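Local coordinates for citryl-CoA lyase (Hydrogenobacter thermophilus, PDB 6HXP), which probably cleaves citryl-CoA into acetyl-CoA and oxaloacetate, as a coenzyme A-binding lyase of the citrate synthase family, at residues G8-I13 against T17-Y22; A36-L41 against R52-M57; I72-V77 against P216-H221; L93-A98 against F209-R214; E104-F109 against A191-A196. All blocks are in the same frame, centred on the assembly; numbering follows the deposited sequence.

Contact 1 of 5, residues G8-I13 against T17-Y22; sequences GITQHI and TYIRGY
Ile13 and Tyr18 meet at about a right angle on the hairpin of strands 10-13 and 16-19, with the CD1 methyl of Ile13 over the phenol face of Tyr18, 4.0 Å from the ring centroid and 17° off its normal. This is a CH-pi contact. Thr10, His12, Thr17 and Ile19 share one face of the hairpin. There His12 and Thr17 run alongside each other, and His12 NE2 gives Thr17 OG1 a weak bond at 2.8 Å; its ND1 is bonded to Glu238 of a second subunit. Thr10 OG1 goes to Asp63 of the third subunit, while Thr10 CG2 touches Thr17 CG2 at 3.7 Å. Between the strands, Gln11 and Tyr18 form a hydrogen-bonded antiparallel pair, and just beyond them Arg20 N binds Ile9 O at 2.8 Å. A bend in the Arg20 chain (chi2 -66°) brings the guanidinium back, one face on Ile9 CG1. From there Arg20 NH1 weakly bonds Gly8 O at 3.1 Å, and NH2 is held by Ile40 O. A leucine in its place would probably leave the carbonyls of Gly8 and Ile40 without this shared donor. Backbone bonds thus zip the hairpin, while several side-chain polar ends serve its junctions with a helix and neighbouring subunits.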
# COMPACT_ATOMS: atom_id res chain seq x y z
N GLY A 8 -19.90 3.48 -14.61
CA GLY A 8 -20.60 2.71 -15.62
C GLY A 8 -20.22 1.25 -15.56
O GLY A 8 -20.51 0.49 -16.49
N ILE A 9 -19.56 0.79 -14.46
CA ILE A 9 -19.09 -0.56 -14.38
C ILE A 9 -20.11 -1.53 -13.87
O ILE A 9 -20.39 -2.56 -14.52
CB ILE A 9 -17.80 -0.64 -13.52
CG1 ILE A 9 -16.71 0.28 -14.03
CG2 ILE A 9 -17.27 -2.11 -13.46
CD1 ILE A 9 -15.61 0.52 -13.02
N THR A 10 -20.64 -1.26 -12.70
CA THR A 10 -21.53 -2.17 -11.98
C THR A 10 -22.66 -1.40 -11.33
O THR A 10 -22.48 -0.27 -10.92
CB THR A 10 -20.69 -2.88 -10.88
OG1 THR A 10 -19.65 -3.66 -11.47
CG2 THR A 10 -21.50 -3.75 -9.92
N GLN A 11 -23.83 -2.05 -11.24
CA GLN A 11 -24.92 -1.52 -10.45
C GLN A 11 -25.67 -2.64 -9.84
O GLN A 11 -25.54 -3.79 -10.27
CB GLN A 11 -25.83 -0.55 -11.18
CG GLN A 11 -26.67 -1.13 -12.24
CD GLN A 11 -27.81 -0.17 -12.68
OE1 GLN A 11 -28.25 0.81 -12.01
NE2 GLN A 11 -28.21 -0.37 -13.86
N HIS A 12 -26.45 -2.33 -8.82
CA HIS A 12 -27.30 -3.31 -8.15
C HIS A 12 -28.75 -3.00 -8.45
O HIS A 12 -29.15 -1.84 -8.37
CB HIS A 12 -27.02 -3.35 -6.65
CG HIS A 12 -25.67 -3.92 -6.36
ND1 HIS A 12 -24.54 -3.14 -6.43
CD2 HIS A 12 -25.31 -5.21 -6.15
CE1 HIS A 12 -23.51 -3.98 -6.24
NE2 HIS A 12 -23.94 -5.23 -6.06
N ILE A 13 -29.50 -4.01 -8.86
CA ILE A 13 -30.95 -3.89 -9.11
C ILE A 13 -31.57 -4.96 -8.22
O ILE A 13 -31.29 -6.14 -8.43
CB ILE A 13 -31.22 -4.09 -10.60
CG1 ILE A 13 -30.64 -2.92 -11.43
CG2 ILE A 13 -32.74 -4.16 -10.86
CD1 ILE A 13 -30.29 -3.37 -12.75
N THR A 17 -26.25 -8.03 -8.34
CA THR A 17 -25.17 -7.36 -9.00
C THR A 17 -25.29 -7.54 -10.51
O THR A 17 -25.48 -8.64 -11.00
CB THR A 17 -23.83 -7.91 -8.53
OG1 THR A 17 -23.74 -7.87 -7.08
CG2 THR A 17 -22.65 -7.20 -9.14
N TYR A 18 -25.15 -6.43 -11.24
CA TYR A 18 -25.08 -6.41 -12.69
C TYR A 18 -23.73 -5.85 -13.08
O TYR A 18 -23.35 -4.76 -12.60
CB TYR A 18 -26.19 -5.55 -13.29
CG TYR A 18 -27.52 -6.27 -13.29
CD1 TYR A 18 -28.17 -6.57 -12.10
CD2 TYR A 18 -28.05 -6.79 -14.47
CE1 TYR A 18 -29.36 -7.29 -12.09
CE2 TYR A 18 -29.22 -7.52 -14.46
CZ TYR A 18 -29.85 -7.80 -13.27
OH TYR A 18 -31.00 -8.57 -13.34
N ILE A 19 -22.98 -6.59 -13.88
CA ILE A 19 -21.66 -6.22 -14.36
C ILE A 19 -21.82 -5.78 -15.82
O ILE A 19 -22.13 -6.63 -16.65
CB ILE A 19 -20.67 -7.41 -14.29
CG1 ILE A 19 -20.56 -7.99 -12.88
CG2 ILE A 19 -19.29 -7.01 -14.85
CD1 ILE A 19 -19.98 -7.15 -11.86
N ARG A 20 -21.55 -4.53 -16.12
CA ARG A 20 -21.68 -4.00 -17.50
C ARG A 20 -23.04 -4.42 -18.07
O ARG A 20 -23.16 -4.76 -19.26
CB ARG A 20 -20.54 -4.47 -18.36
CG ARG A 20 -19.17 -4.06 -17.86
CD ARG A 20 -18.92 -2.55 -17.91
NE ARG A 20 -17.50 -2.27 -17.69
CZ ARG A 20 -16.96 -1.05 -17.64
NH1 ARG A 20 -17.75 0.05 -17.73
NH2 ARG A 20 -15.65 -0.90 -17.47
N GLY A 21 -24.07 -4.35 -17.25
CA GLY A 21 -25.43 -4.66 -17.67
C GLY A 21 -25.84 -6.10 -17.60
O GLY A 21 -27.04 -6.39 -17.73
N TYR A 22 -24.90 -7.03 -17.40
CA TYR A 22 -25.28 -8.44 -17.32
C TYR A 22 -25.43 -8.88 -15.88
O TYR A 22 -24.58 -8.53 -15.05
CB TYR A 22 -24.22 -9.32 -18.00
CG TYR A 22 -24.12 -9.12 -19.51
CD1 TYR A 22 -25.08 -9.64 -20.37
CD2 TYR A 22 -23.07 -8.41 -20.07
CE1 TYR A 22 -25.01 -9.42 -21.75
CE2 TYR A 22 -22.97 -8.21 -21.43
CZ TYR A 22 -23.95 -8.70 -22.28
OH TYR A 22 -23.91 -8.51 -23.63

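Contact 2 of 5, residues A36-L41 against R52-M57; sequences AIYLIL and RMMEAM
Ile37 and Tyr38 on helix 33-42 receive the Met54 methyl from helix 48-60, the next helix in the chain; the pair is a plain helix-loop-helix packing within the largely helical fold of a citrate synthase family member. The contact is small, burying 127 Å² in all, and the closest CA atoms, those of Tyr38 and Met54, are 7.3 Å apart, so a single long side chain bridges the helices. Along the first segment, Ala36 faces the third subunit, where it packs on Ile62. Ile37 comes next, its CG2 methyl just touching Met54 CE at 4.5 Å; the same residue also packs on Ile212 of helix 206-228 and on Pro216 of the third subunit. Tyr38 follows with its ring swung anti to the backbone N (chi1 -178°), which places its CD2 beside the methionine. Farther out, the Tyr38 ring meets Phe201 edge-to-face, and its OH is hydrogen-bonded to Lys42 NZ, so the phenol is pinned at its polar end while CD2, on the near part of the ring, touches Met54 CE. Ile40 turns to Asp63 of the third subunit, and Leu41 packs on Phe209 and Ile212. Met54 was modelled in two conformers, so the methyl contact is certain for one of them alone. In that conformer Met54 CE lies 4.0 Å from Tyr38 CD2, approaching the ring at an oblique angle.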
# COMPACT_ATOMS: atom_id res chain seq x y z
N ALA A 36 -14.93 -13.06 -18.25
CA ALA A 36 -15.51 -12.04 -17.35
C ALA A 36 -14.57 -10.84 -17.16
O ALA A 36 -15.03 -9.69 -17.05
CB ALA A 36 -15.87 -12.66 -16.01
N ILE A 37 -13.26 -11.10 -17.15
CA ILE A 37 -12.29 -10.02 -17.08
C ILE A 37 -12.37 -9.14 -18.33
O ILE A 37 -12.39 -7.92 -18.25
CB ILE A 37 -10.88 -10.62 -16.92
CG1 ILE A 37 -10.75 -11.19 -15.49
CG2 ILE A 37 -9.80 -9.57 -17.17
CD1 ILE A 37 -9.60 -12.16 -15.32
N TYR A 38 -12.43 -9.78 -19.49
CA TYR A 38 -12.56 -9.02 -20.72
C TYR A 38 -13.83 -8.15 -20.61
O TYR A 38 -13.80 -6.96 -20.93
CB TYR A 38 -12.63 -9.94 -21.94
CG TYR A 38 -12.71 -9.16 -23.23
CD1 TYR A 38 -13.92 -8.62 -23.68
CD2 TYR A 38 -11.59 -8.99 -24.04
CE1 TYR A 38 -13.99 -7.89 -24.86
CE2 TYR A 38 -11.65 -8.24 -25.22
CZ TYR A 38 -12.86 -7.70 -25.63
OH TYR A 38 -12.95 -6.94 -26.80
N LEU A 39 -14.95 -8.77 -20.24
CA LEU A 39 -16.20 -8.01 -20.16
C LEU A 39 -16.08 -6.81 -19.22
O LEU A 39 -16.52 -5.71 -19.58
CB LEU A 39 -17.31 -8.96 -19.66
CG LEU A 39 -18.63 -8.28 -19.28
CD1 LEU A 39 -19.27 -7.63 -20.47
CD2 LEU A 39 -19.55 -9.27 -18.59
N ILE A 40 -15.56 -7.02 -17.99
CA ILE A 40 -15.58 -5.91 -17.06
C ILE A 40 -14.68 -4.79 -17.52
O ILE A 40 -14.98 -3.62 -17.28
CB ILE A 40 -15.30 -6.35 -15.63
CG1 ILE A 40 -15.83 -5.23 -14.66
CG2 ILE A 40 -13.85 -6.71 -15.38
CD1 ILE A 40 -15.86 -5.73 -13.23
N LEU A 41 -13.56 -5.13 -18.18
CA LEU A 41 -12.62 -4.11 -18.64
C LEU A 41 -13.07 -3.41 -19.92
O LEU A 41 -12.91 -2.20 -20.05
CB LEU A 41 -11.24 -4.69 -18.84
CG LEU A 41 -10.57 -5.27 -17.60
CD1 LEU A 41 -9.21 -5.85 -17.96
CD2 LEU A 41 -10.48 -4.23 -16.49
N ARG A 52 -9.85 -16.62 -26.11
CA ARG A 52 -8.65 -17.45 -26.09
C ARG A 52 -7.39 -16.62 -25.91
O ARG A 52 -6.46 -17.02 -25.18
CB ARG A 52 -8.58 -18.24 -27.40
CG ARG A 52 -9.65 -19.31 -27.39
CD ARG A 52 -9.75 -20.13 -28.66
NE ARG A 52 -10.87 -21.08 -28.55
CZ ARG A 52 -10.94 -22.25 -29.16
NH1 ARG A 52 -9.94 -22.66 -29.94
NH2 ARG A 52 -12.00 -23.03 -29.00
N MET A 53 -7.30 -15.46 -26.55
CA MET A 53 -6.11 -14.64 -26.40
C MET A 53 -6.01 -14.08 -25.01
O MET A 53 -4.91 -13.92 -24.48
CB MET A 53 -6.04 -13.53 -27.45
CG MET A 53 -5.80 -14.02 -28.84
SD MET A 53 -4.35 -15.06 -29.05
CE MET A 53 -3.12 -14.02 -28.50
N MET A 54 -7.15 -13.72 -24.39
CA MET A 54 -7.08 -13.18 -23.02
C MET A 54 -6.61 -14.27 -22.04
O MET A 54 -5.80 -13.99 -21.16
CB MET A 54 -8.47 -12.66 -22.62
CG MET A 54 -8.51 -11.99 -21.26
SD MET A 54 -7.40 -10.55 -21.00
CE MET A 54 -8.50 -9.28 -21.44
N GLU A 55 -7.10 -15.51 -22.19
CA GLU A 55 -6.62 -16.60 -21.33
C GLU A 55 -5.09 -16.72 -21.50
O GLU A 55 -4.37 -16.81 -20.51
CB GLU A 55 -7.20 -17.97 -21.71
CG GLU A 55 -8.74 -18.10 -21.71
CD GLU A 55 -9.45 -18.37 -20.40
OE1 GLU A 55 -8.77 -18.31 -19.35
OE2 GLU A 55 -10.70 -18.50 -20.42
N ALA A 56 -4.61 -16.70 -22.73
CA ALA A 56 -3.17 -16.87 -22.98
C ALA A 56 -2.34 -15.73 -22.44
O ALA A 56 -1.25 -15.96 -21.87
CB ALA A 56 -2.92 -17.03 -24.47
N MET A 57 -2.80 -14.46 -22.61
CA MET A 57 -2.03 -13.30 -22.09
C MET A 57 -1.92 -13.39 -20.59
O MET A 57 -0.86 -13.14 -20.02
CB MET A 57 -2.74 -11.93 -22.33
CG MET A 57 -2.81 -11.40 -23.71
SD MET A 57 -4.19 -10.13 -23.74
CE MET A 57 -3.83 -9.20 -22.21

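Contact 3 of 5, residues I72-V77 against P216-H221; sequences IAARSV and PGLVAH
Two helices of the citrate synthase-type helical fold, 69-79 and 206-228, are tied together at a buried contact by Arg75 and His221, near the kink that Pro216 marks in the second helix. Arg75 NH1 donates to His221 ND1 at 3.0 Å, with an N-H...N angle of 155°. The acceptor lies in the plane of the guanidinium, whereas the donor sits 26° out of the imidazole plane, and the two flat groups are turned 71° apart. A bend at chi3 of Arg75 folds its guanidinium back across the His221 backbone, so that His221 O lies over the centre of one face, 3.6 Å from Arg75 CZ. Apolar contact is slight: Ala74 CB touches Leu218 CD2 at 4.4 Å. Beyond the pair, Arg75 NE and NH1 form salt bridges with Glu225 and Glu224, and His221 NE2 is hydrogen-bonded to Asp63. On another side, helix 69-79 packs against its own counterpart in the fourth subunit, Ile72 on Ser76 and Ala73 on Val77. The arginine's buried charge is thus matched by two carboxylates, and both imidazole nitrogens are engaged; with ND1 serving as acceptor and NE2 tied to Asp63, the His221 ring is likely to be fixed in rotation.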
# COMPACT_ATOMS: atom_id res chain seq x y z
N ILE A 72 9.85 -9.59 -3.76
CA ILE A 72 10.65 -9.24 -2.60
C ILE A 72 9.80 -8.36 -1.67
O ILE A 72 9.77 -8.59 -0.46
CB ILE A 72 11.92 -8.47 -3.02
CG1 ILE A 72 12.83 -9.39 -3.87
CG2 ILE A 72 12.65 -7.91 -1.78
CD1 ILE A 72 14.07 -8.64 -4.38
N ALA A 73 9.15 -7.36 -2.22
CA ALA A 73 8.33 -6.45 -1.39
C ALA A 73 7.17 -7.18 -0.73
O ALA A 73 6.91 -7.01 0.46
CB ALA A 73 7.81 -5.27 -2.22
N ALA A 74 6.45 -7.99 -1.51
CA ALA A 74 5.31 -8.73 -0.96
C ALA A 74 5.71 -9.64 0.18
O ALA A 74 5.07 -9.69 1.23
CB ALA A 74 4.66 -9.57 -2.06
N ARG A 75 6.79 -10.40 -0.02
CA ARG A 75 7.23 -11.33 1.00
C ARG A 75 7.85 -10.63 2.21
O ARG A 75 7.67 -11.09 3.33
CB ARG A 75 8.21 -12.35 0.39
CG ARG A 75 7.52 -13.21 -0.67
CD ARG A 75 8.43 -14.24 -1.34
NE ARG A 75 8.58 -15.35 -0.42
CZ ARG A 75 8.35 -16.66 -0.61
NH1 ARG A 75 7.97 -17.15 -1.82
NH2 ARG A 75 8.53 -17.50 0.39
N SER A 76 8.53 -9.51 2.01
CA SER A 76 9.10 -8.73 3.12
C SER A 76 7.96 -8.14 3.96
O SER A 76 8.00 -8.22 5.19
CB SER A 76 10.02 -7.62 2.62
OG SER A 76 11.12 -8.20 1.95
N VAL A 77 6.92 -7.59 3.34
CA VAL A 77 5.77 -7.11 4.09
C VAL A 77 5.08 -8.26 4.86
O VAL A 77 4.76 -8.11 6.03
CB VAL A 77 4.82 -6.34 3.16
CG1 VAL A 77 3.47 -6.12 3.80
CG2 VAL A 77 5.46 -5.00 2.81
N PRO A 216 -2.20 -13.70 -8.90
CA PRO A 216 -2.18 -15.07 -8.38
C PRO A 216 -0.78 -15.50 -7.93
O PRO A 216 -0.67 -16.17 -6.92
CB PRO A 216 -2.69 -15.90 -9.54
CG PRO A 216 -3.58 -14.94 -10.33
CD PRO A 216 -2.82 -13.63 -10.23
N GLY A 217 0.24 -15.13 -8.67
CA GLY A 217 1.61 -15.42 -8.26
C GLY A 217 1.95 -14.73 -6.94
O GLY A 217 2.55 -15.34 -6.04
N LEU A 218 1.55 -13.45 -6.80
CA LEU A 218 1.81 -12.76 -5.53
C LEU A 218 1.11 -13.47 -4.37
O LEU A 218 1.66 -13.57 -3.28
CB LEU A 218 1.41 -11.31 -5.59
CG LEU A 218 2.20 -10.45 -6.59
CD1 LEU A 218 1.59 -9.05 -6.69
CD2 LEU A 218 3.67 -10.39 -6.23
N VAL A 219 -0.15 -13.88 -4.59
CA VAL A 219 -0.85 -14.61 -3.54
C VAL A 219 -0.07 -15.85 -3.15
O VAL A 219 0.10 -16.16 -1.96
CB VAL A 219 -2.28 -14.98 -4.02
CG1 VAL A 219 -2.92 -15.98 -3.06
CG2 VAL A 219 -3.17 -13.73 -4.13
N ALA A 220 0.39 -16.61 -4.18
CA ALA A 220 1.17 -17.81 -3.87
C ALA A 220 2.42 -17.50 -3.04
O ALA A 220 2.74 -18.22 -2.08
CB ALA A 220 1.54 -18.54 -5.14
N HIS A 221 3.14 -16.45 -3.43
CA HIS A 221 4.38 -16.06 -2.73
C HIS A 221 4.10 -15.61 -1.28
O HIS A 221 4.82 -15.99 -0.38
CB HIS A 221 5.10 -14.94 -3.50
CG HIS A 221 5.91 -15.48 -4.62
ND1 HIS A 221 7.18 -15.99 -4.42
CD2 HIS A 221 5.57 -15.63 -5.94
CE1 HIS A 221 7.57 -16.43 -5.62
NE2 HIS A 221 6.63 -16.27 -6.56

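Contact 4 of 5, residues L93-A98 against F209-R214; sequences LAFGSA and FFIIGR
Phe95 puts its ring against Phe210, Ile211 and Arg214 from a sharp bend rather than a helix: it is the central residue of an inverse gamma turn, closed by a weak bond from Gly96 N to Ala94 O, in the loop between helices 84-93 and 101-116. The partners all lie on helix 206-228. Phe210 presents its edge to the Phe95 face in a T-shaped pair, with centroids 4.8 Å apart and planes at 60°; the touching atom is Phe210 CE2, 3.5 Å from Phe95 CD1 and offset toward the rim of that ring. The Phe210 ring stands anti to its main-chain nitrogen (chi1 -173°), which reaches it out from the helix toward the loop. Farther along the helix, Ile211 CG1 meets Phe95 CD2 at 3.8 Å, and Arg214 CG meets Phe95 CZ at 3.5 Å. Arg214 thus offers Phe95 its aliphatic stem, while its NE is bonded to Val61 O and one guanidinium face lies against Phe210 CE1. With an alanine here, the Phe210 edge would probably lose the ring face it rests on and a gap would open beside Ile211 and Arg214. Ser97, two residues on, touches coenzyme A, so this apolar contact joins a loop at that site to the long helix by ring and methylene groups, while Phe95 O also accepts a hydrogen bond from Lys207 at the helix start.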
# COMPACT_ATOMS: atom_id res chain seq x y z
N LEU A 93 2.24 -2.65 -5.54
CA LEU A 93 2.88 -1.34 -5.53
C LEU A 93 4.15 -1.33 -6.31
O LEU A 93 4.50 -0.29 -6.86
CB LEU A 93 3.20 -0.89 -4.11
CG LEU A 93 1.99 -0.57 -3.23
CD1 LEU A 93 2.47 -0.19 -1.81
CD2 LEU A 93 1.13 0.52 -3.84
N ALA A 94 4.88 -2.44 -6.36
CA ALA A 94 6.17 -2.46 -7.05
C ALA A 94 6.06 -2.41 -8.55
O ALA A 94 7.09 -2.23 -9.22
CB ALA A 94 6.95 -3.72 -6.67
N PHE A 95 4.85 -2.57 -9.13
CA PHE A 95 4.68 -2.55 -10.59
C PHE A 95 4.72 -1.13 -11.14
O PHE A 95 3.68 -0.61 -11.66
CB PHE A 95 3.40 -3.26 -10.99
CG PHE A 95 3.23 -4.69 -10.53
CD1 PHE A 95 4.30 -5.56 -10.54
CD2 PHE A 95 1.97 -5.18 -10.21
CE1 PHE A 95 4.11 -6.91 -10.16
CE2 PHE A 95 1.78 -6.50 -9.87
CZ PHE A 95 2.84 -7.35 -9.85
N GLY A 96 5.87 -0.51 -11.07
CA GLY A 96 6.07 0.85 -11.51
C GLY A 96 6.57 0.95 -12.92
O GLY A 96 6.38 0.03 -13.73
N SER A 97 7.20 2.08 -13.21
CA SER A 97 7.71 2.35 -14.55
C SER A 97 8.69 1.33 -15.08
O SER A 97 8.70 1.07 -16.30
CB SER A 97 8.31 3.74 -14.64
OG SER A 97 9.43 3.87 -13.76
N ALA A 98 9.45 0.69 -14.18
CA ALA A 98 10.45 -0.30 -14.57
C ALA A 98 9.96 -1.75 -14.40
O ALA A 98 10.71 -2.70 -14.65
CB ALA A 98 11.69 -0.10 -13.72
N PHE A 209 -3.54 -5.43 -17.23
CA PHE A 209 -3.42 -6.83 -17.63
C PHE A 209 -2.35 -7.54 -16.84
O PHE A 209 -2.53 -8.72 -16.42
CB PHE A 209 -3.19 -6.97 -19.14
CG PHE A 209 -4.26 -6.26 -19.94
CD1 PHE A 209 -5.58 -6.70 -19.92
CD2 PHE A 209 -3.97 -5.08 -20.62
CE1 PHE A 209 -6.57 -6.00 -20.62
CE2 PHE A 209 -4.96 -4.39 -21.30
CZ PHE A 209 -6.25 -4.84 -21.26
N PHE A 210 -1.24 -6.86 -16.62
CA PHE A 210 -0.13 -7.39 -15.83
C PHE A 210 -0.51 -7.60 -14.40
O PHE A 210 -0.30 -8.68 -13.84
CB PHE A 210 1.08 -6.47 -15.94
CG PHE A 210 2.32 -6.99 -15.30
CD1 PHE A 210 2.86 -8.21 -15.67
CD2 PHE A 210 3.01 -6.25 -14.36
CE1 PHE A 210 4.05 -8.68 -15.11
CE2 PHE A 210 4.19 -6.73 -13.79
CZ PHE A 210 4.67 -7.95 -14.13
N ILE A 211 -1.22 -6.64 -13.82
CA ILE A 211 -1.64 -6.80 -12.44
C ILE A 211 -2.56 -7.97 -12.27
O ILE A 211 -2.41 -8.79 -11.36
CB ILE A 211 -2.33 -5.50 -11.97
CG1 ILE A 211 -1.32 -4.32 -11.89
CG2 ILE A 211 -3.00 -5.72 -10.58
CD1 ILE A 211 -1.95 -3.01 -11.93
N ILE A 212 -3.59 -8.06 -13.12
CA ILE A 212 -4.56 -9.13 -13.00
C ILE A 212 -3.88 -10.51 -13.16
O ILE A 212 -4.20 -11.42 -12.40
CB ILE A 212 -5.67 -8.95 -14.05
CG1 ILE A 212 -6.51 -7.76 -13.69
CG2 ILE A 212 -6.54 -10.23 -14.18
CD1 ILE A 212 -7.41 -7.24 -14.85
N GLY A 213 -2.99 -10.60 -14.11
CA GLY A 213 -2.30 -11.85 -14.39
C GLY A 213 -1.35 -12.25 -13.30
O GLY A 213 -1.23 -13.45 -13.02
N ARG A 214 -0.62 -11.30 -12.73
CA ARG A 214 0.44 -11.61 -11.74
C ARG A 214 -0.05 -11.75 -10.30
O ARG A 214 0.63 -12.37 -9.46
CB ARG A 214 1.53 -10.56 -11.83
CG ARG A 214 2.72 -10.69 -10.88
CD ARG A 214 3.48 -11.98 -11.02
NE ARG A 214 3.99 -12.18 -12.38
CZ ARG A 214 5.09 -11.64 -12.90
NH1 ARG A 214 5.93 -10.93 -12.13
NH2 ARG A 214 5.39 -11.84 -14.18

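Contact 5 of 5, residues E104-F109 against A191-A196; sequences EDAMRF and AIAAIA
Met107 runs across Ala193 and ends on Ala196, linking helix 101-116 to helix 188-198. Its CB comes within 4.3 Å of Ala193 CB. With CG turned anti to the carbonyl carbon (chi1 -75°), the next atom presses harder: Met107 CG lies 3.5 Å from Ala193 CB, tighter than usual van der Waals contact, and close to Ala193 CA as well. The chain then stays extended through chi2, carrying SD past the alanine to 4.0 Å from Ala196 CB. A bend at chi3 of 74° drops the methyl onto the next turn of the partner helix, where Met107 CE meets Ala196 CB at 3.7 Å. Trp203, from a neighbouring loop, packs against this same side chain. Both helices belong to the all-helical core of the citrate synthase fold; the axes of segments 104-109 and 191-196 cross at -51° and approach to 8.2 Å, and the CA atoms of Met107 and Ala193 are 4.7 Å apart. Such closeness depends on small residues at the crossing, alanine meeting alanine beside the methionine. Ahead of Met107 on the first helix, Asp105 points away from the interface and touches the coenzyme A, and Ala106 lies close to Gly136 of the CoA site. The Ala106 methyl itself faces the second helix, with its CB 3.5 Å from Ala193 CB.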
# COMPACT_ATOMS: atom_id res chain seq x y z
N GLU A 104 2.09 -0.06 -20.80
CA GLU A 104 1.41 1.18 -21.20
C GLU A 104 2.14 1.85 -22.36
O GLU A 104 1.53 2.23 -23.36
CB GLU A 104 1.32 2.18 -20.04
CG GLU A 104 0.52 1.75 -18.83
CD GLU A 104 0.65 2.66 -17.59
OE1 GLU A 104 1.51 3.58 -17.58
OE2 GLU A 104 -0.08 2.43 -16.61
N ASP A 105 3.47 1.98 -22.22
CA ASP A 105 4.27 2.66 -23.22
C ASP A 105 4.23 1.94 -24.56
O ASP A 105 4.14 2.60 -25.59
CB ASP A 105 5.71 2.82 -22.75
CG ASP A 105 5.85 3.57 -21.43
OD1 ASP A 105 4.96 4.39 -21.12
OD2 ASP A 105 6.84 3.33 -20.73
N ALA A 106 4.38 0.63 -24.54
CA ALA A 106 4.37 -0.16 -25.78
C ALA A 106 2.99 -0.14 -26.43
O ALA A 106 2.92 -0.02 -27.65
CB ALA A 106 4.78 -1.59 -25.49
N MET A 107 1.90 -0.16 -25.64
CA MET A 107 0.57 -0.06 -26.25
C MET A 107 0.40 1.29 -26.93
O MET A 107 -0.15 1.35 -28.02
CB MET A 107 -0.54 -0.23 -25.21
CG MET A 107 -0.73 -1.68 -24.76
SD MET A 107 -2.09 -1.87 -23.59
CE MET A 107 -3.54 -1.68 -24.68
N ARG A 108 0.88 2.37 -26.31
CA ARG A 108 0.75 3.70 -26.94
C ARG A 108 1.56 3.76 -28.23
O ARG A 108 1.08 4.24 -29.25
CB ARG A 108 1.23 4.76 -25.94
CG ARG A 108 0.92 6.16 -26.38
CD ARG A 108 1.37 7.16 -25.34
NE ARG A 108 0.82 8.48 -25.67
CZ ARG A 108 0.98 9.56 -24.92
NH1 ARG A 108 1.72 9.52 -23.82
NH2 ARG A 108 0.41 10.71 -25.27
N PHE A 109 2.79 3.25 -28.18
CA PHE A 109 3.67 3.24 -29.35
C PHE A 109 3.06 2.42 -30.51
O PHE A 109 3.04 2.90 -31.65
CB PHE A 109 5.03 2.63 -28.95
CG PHE A 109 5.92 2.32 -30.13
CD1 PHE A 109 6.47 3.34 -30.88
CD2 PHE A 109 6.17 1.01 -30.51
CE1 PHE A 109 7.27 3.05 -31.99
CE2 PHE A 109 6.97 0.72 -31.61
CZ PHE A 109 7.50 1.75 -32.36
N ALA A 191 4.72 -7.86 -26.80
CA ALA A 191 3.77 -8.87 -27.33
C ALA A 191 2.38 -8.71 -26.68
O ALA A 191 1.36 -8.63 -27.39
CB ALA A 191 4.29 -10.26 -27.06
N ILE A 192 2.34 -8.59 -25.36
CA ILE A 192 1.06 -8.38 -24.67
C ILE A 192 0.46 -7.05 -25.08
O ILE A 192 -0.74 -6.93 -25.33
CB ILE A 192 1.28 -8.49 -23.16
CG1 ILE A 192 1.61 -9.95 -22.81
CG2 ILE A 192 0.07 -8.00 -22.42
CD1 ILE A 192 2.04 -10.14 -21.41
N ALA A 193 1.29 -6.01 -25.18
CA ALA A 193 0.81 -4.71 -25.63
C ALA A 193 0.19 -4.82 -27.04
O ALA A 193 -0.87 -4.22 -27.29
CB ALA A 193 1.95 -3.70 -25.65
N ALA A 194 0.82 -5.57 -27.97
CA ALA A 194 0.28 -5.72 -29.31
C ALA A 194 -1.06 -6.43 -29.28
O ALA A 194 -2.01 -6.02 -29.96
CB ALA A 194 1.25 -6.51 -30.16
N ILE A 195 -1.17 -7.48 -28.48
CA ILE A 195 -2.39 -8.28 -28.42
C ILE A 195 -3.51 -7.46 -27.78
O ILE A 195 -4.62 -7.46 -28.29
CB ILE A 195 -2.10 -9.58 -27.67
CG1 ILE A 195 -1.20 -10.48 -28.57
CG2 ILE A 195 -3.38 -10.34 -27.28
CD1 ILE A 195 -0.43 -11.43 -27.84
N ALA A 196 -3.23 -6.76 -26.68
CA ALA A 196 -4.25 -5.95 -26.03
C ALA A 196 -4.68 -4.82 -26.98
O ALA A 196 -5.85 -4.44 -27.00
CB ALA A 196 -3.73 -5.38 -24.73

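Along the chain contacts 1 and 2 come in series, and contact 2 closes before the other three open; of those, 104-109/191-196 lies within the span of 93-98/209-214, which in turn lies within 72-77/216-221. Contacts 3 and 4 share helix 206-228, with centres 12 Å apart, and join where Leu218 packs on Phe95. Contact 2 touches contact 4 through Phe209 and contact 5 through Ile192 and Ile195. The hairpin of contact 1, 18 Å from contact 2 between centres, is linked to it by Arg20 and Ile40. All five reach the third subunit, contact 5 only through Glu104, and contacts 4 and 5 also touch coenzyme A, so one helical core joins that site to the tetramer interface.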